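Local atomic coordinates of CBS domain-containing protein (Pyrococcus horikoshii, PDB entry 2YZI), a protein that is of uncharacterised function but carries two CBS domains, modules that in many relatives bind adenosyl nucleotides and regulate partner proteins or domains. Residues L18-S23 with L41-D46. Residues are numbered along the deposited sequence; the frame is centred on the assembly and turned at random.
Sequences LGVKPS and LVVIND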
loop_
_atom_site.group_PDB
_atom_site.type_symbol
_atom_site.label_atom_id
_atom_site.label_comp_id
_atom_site.label_asym_id
_atom_site.label_seq_id
_atom_site.Cartn_x
_atom_site.Cartn_y
_atom_site.Cartn_z
ATOM N N LEU B 18 4.127 -1.341 -14.562
ATOM C CA LEU B 18 5.364 -0.742 -15.035
ATOM C C LEU B 18 6.619 -1.532 -14.738
ATOM O O LEU B 18 6.740 -2.175 -13.702
ATOM C CB LEU B 18 5.521 0.680 -14.489
ATOM C CG LEU B 18 4.606 1.713 -15.149
ATOM C CD1 LEU B 18 3.182 1.544 -14.631
ATOM C CD2 LEU B 18 5.111 3.104 -14.860
ATOM N N GLY B 19 7.558 -1.469 -15.669
ATOM C CA GLY B 19 8.810 -2.175 -15.508
ATOM C C GLY B 19 10.013 -1.263 -15.629
ATOM O O GLY B 19 9.945 -0.188 -16.229
ATOM N N VAL B 20 11.114 -1.691 -15.029
ATOM C CA VAL B 20 12.362 -0.951 -15.085
ATOM C C VAL B 20 13.439 -1.974 -15.410
ATOM O O VAL B 20 13.231 -3.172 -15.228
ATOM C CB VAL B 20 12.691 -0.275 -13.732
ATOM C CG1 VAL B 20 11.642 0.787 -13.410
ATOM C CG2 VAL B 20 12.754 -1.315 -12.620
ATOM N N LYS B 21 14.578 -1.515 -15.906
ATOM C CA LYS B 21 15.659 -2.435 -16.214
ATOM C C LYS B 21 16.399 -2.741 -14.911
ATOM O O LYS B 21 16.245 -2.025 -13.919
ATOM C CB LYS B 21 16.606 -1.822 -17.248
ATOM C CG LYS B 21 15.973 -1.636 -18.614
ATOM C CD LYS B 21 17.001 -1.214 -19.648
ATOM C CE LYS B 21 16.385 -1.115 -21.037
ATOM N NZ LYS B 21 15.775 -2.405 -21.466
ATOM N N PRO B 22 17.200 -3.813 -14.893
ATOM C CA PRO B 22 17.958 -4.209 -13.699
ATOM C C PRO B 22 18.928 -3.143 -13.214
ATOM O O PRO B 22 19.188 -3.036 -12.014
ATOM C CB PRO B 22 18.689 -5.473 -14.146
ATOM C CG PRO B 22 17.796 -6.018 -15.213
ATOM C CD PRO B 22 17.383 -4.794 -15.973
ATOM N N SER B 23 19.463 -2.363 -14.147
ATOM C CA SER B 23 20.425 -1.313 -13.812
ATOM C C SER B 23 19.774 -0.036 -13.262
ATOM O O SER B 23 20.465 0.862 -12.796
ATOM C CB SER B 23 21.279 -0.970 -15.041
ATOM O OG SER B 23 20.515 -0.311 -16.033
ATOM N N LEU B 41 6.951 -2.704 -8.923
ATOM C CA LEU B 41 7.539 -2.690 -10.247
ATOM C C LEU B 41 8.129 -4.060 -10.551
ATOM O O LEU B 41 8.635 -4.736 -9.657
ATOM C CB LEU B 41 8.662 -1.648 -10.316
ATOM C CG LEU B 41 8.342 -0.152 -10.207
ATOM C CD1 LEU B 41 9.640 0.628 -10.117
ATOM C CD2 LEU B 41 7.538 0.303 -11.425
ATOM N N VAL B 42 8.035 -4.471 -11.812
ATOM C CA VAL B 42 8.643 -5.716 -12.252
ATOM C C VAL B 42 9.928 -5.245 -12.913
ATOM O O VAL B 42 10.019 -4.095 -13.338
ATOM C CB VAL B 42 7.795 -6.451 -13.308
ATOM C CG1 VAL B 42 6.549 -7.038 -12.665
ATOM C CG2 VAL B 42 7.419 -5.487 -14.434
ATOM N N VAL B 43 10.917 -6.119 -12.991
ATOM C CA VAL B 43 12.192 -5.787 -13.615
ATOM C C VAL B 43 12.345 -6.659 -14.854
ATOM O O VAL B 43 12.194 -7.878 -14.781
ATOM C CB VAL B 43 13.359 -6.059 -12.657
ATOM C CG1 VAL B 43 14.681 -5.606 -13.297
ATOM C CG2 VAL B 43 13.106 -5.346 -11.332
ATOM N N ILE B 44 12.649 -6.033 -15.988
ATOM C CA ILE B 44 12.778 -6.754 -17.252
ATOM C C ILE B 44 14.194 -6.730 -17.820
ATOM O O ILE B 44 14.841 -5.686 -17.826
ATOM C CB ILE B 44 11.805 -6.157 -18.293
ATOM C CG1 ILE B 44 10.364 -6.417 -17.860
ATOM C CG2 ILE B 44 12.046 -6.747 -19.653
ATOM C CD1 ILE B 44 9.946 -5.637 -16.643
ATOM N N ASN B 45 14.679 -7.877 -18.285
ATOM C CA ASN B 45 16.022 -7.933 -18.872
ATOM C C ASN B 45 15.980 -7.432 -20.323
ATOM O O ASN B 45 14.912 -7.104 -20.837
ATOM C CB ASN B 45 16.596 -9.357 -18.831
ATOM C CG ASN B 45 15.782 -10.344 -19.646
ATOM O OD1 ASN B 45 15.244 -10.006 -20.698
ATOM N ND2 ASN B 45 15.703 -11.580 -19.168
ATOM N N ASP B 46 17.136 -7.395 -20.983
ATOM C CA ASP B 46 17.221 -6.899 -22.357
ATOM C C ASP B 46 16.448 -7.693 -23.397
ATOM O O ASP B 46 16.266 -7.223 -24.516
ATOM C CB ASP B 46 18.685 -6.781 -22.800
ATOM C CG ASP B 46 19.464 -5.768 -21.978
ATOM O OD1 ASP B 46 18.931 -4.664 -21.728
ATOM O OD2 ASP B 46 20.616 -6.070 -21.589
#
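V20 and V42 lie where the short strand 19-20 runs parallel to strand 40-44, joined by three backbone hydrogen bonds. V42 N donates to L18 O, V20 N donates to V42 O, and I44 N closes the ladder on V20 O at 3.0 Å. The last acceptor is shared: V43 CA also approaches V20 O, at 3.2 Å, as a CA-H...O contact.

L41 is the side chain to follow outward. Its CB lies 3.9 Å from L18 O. CG, anti to the carbonyl carbon (chi1 -67°), then forks between L18 and V20 of 18-23: CD2 lies close to L18 O and packs against L18 CB at 3.7 Å, while CD1 reaches V20 CG1, the two side chains crossing at about a right angle. V43 points to the same face as V20. With its CG1 anti to the backbone N (chi1 -176°), that methyl is placed 3.7 Å from P22 CG, and the flank of the proline ring rests on it while P22 CD sits 3.3 Å from I44 O. A glycine in place of P22 would probably leave V43 CG1 without its ring partner and let the chain turn more freely just past the strand.

On the face of V42, G19, with no side chain, lets I44 CD1 come to 3.8 Å from G19 CA. Farther along, K21 NZ and D46 OD1 make a long salt bridge at 3.9 Å.

The pair forms the parallel pair of a three-stranded mixed sheet, within the beta-alpha-beta crossover of the first CBS domain. L18 and V20 touch L32 of the connecting helix 26-35, and L41 touches A29 and M33 of the same helix, while strand 50-55 runs antiparallel along the other edge of 40-44.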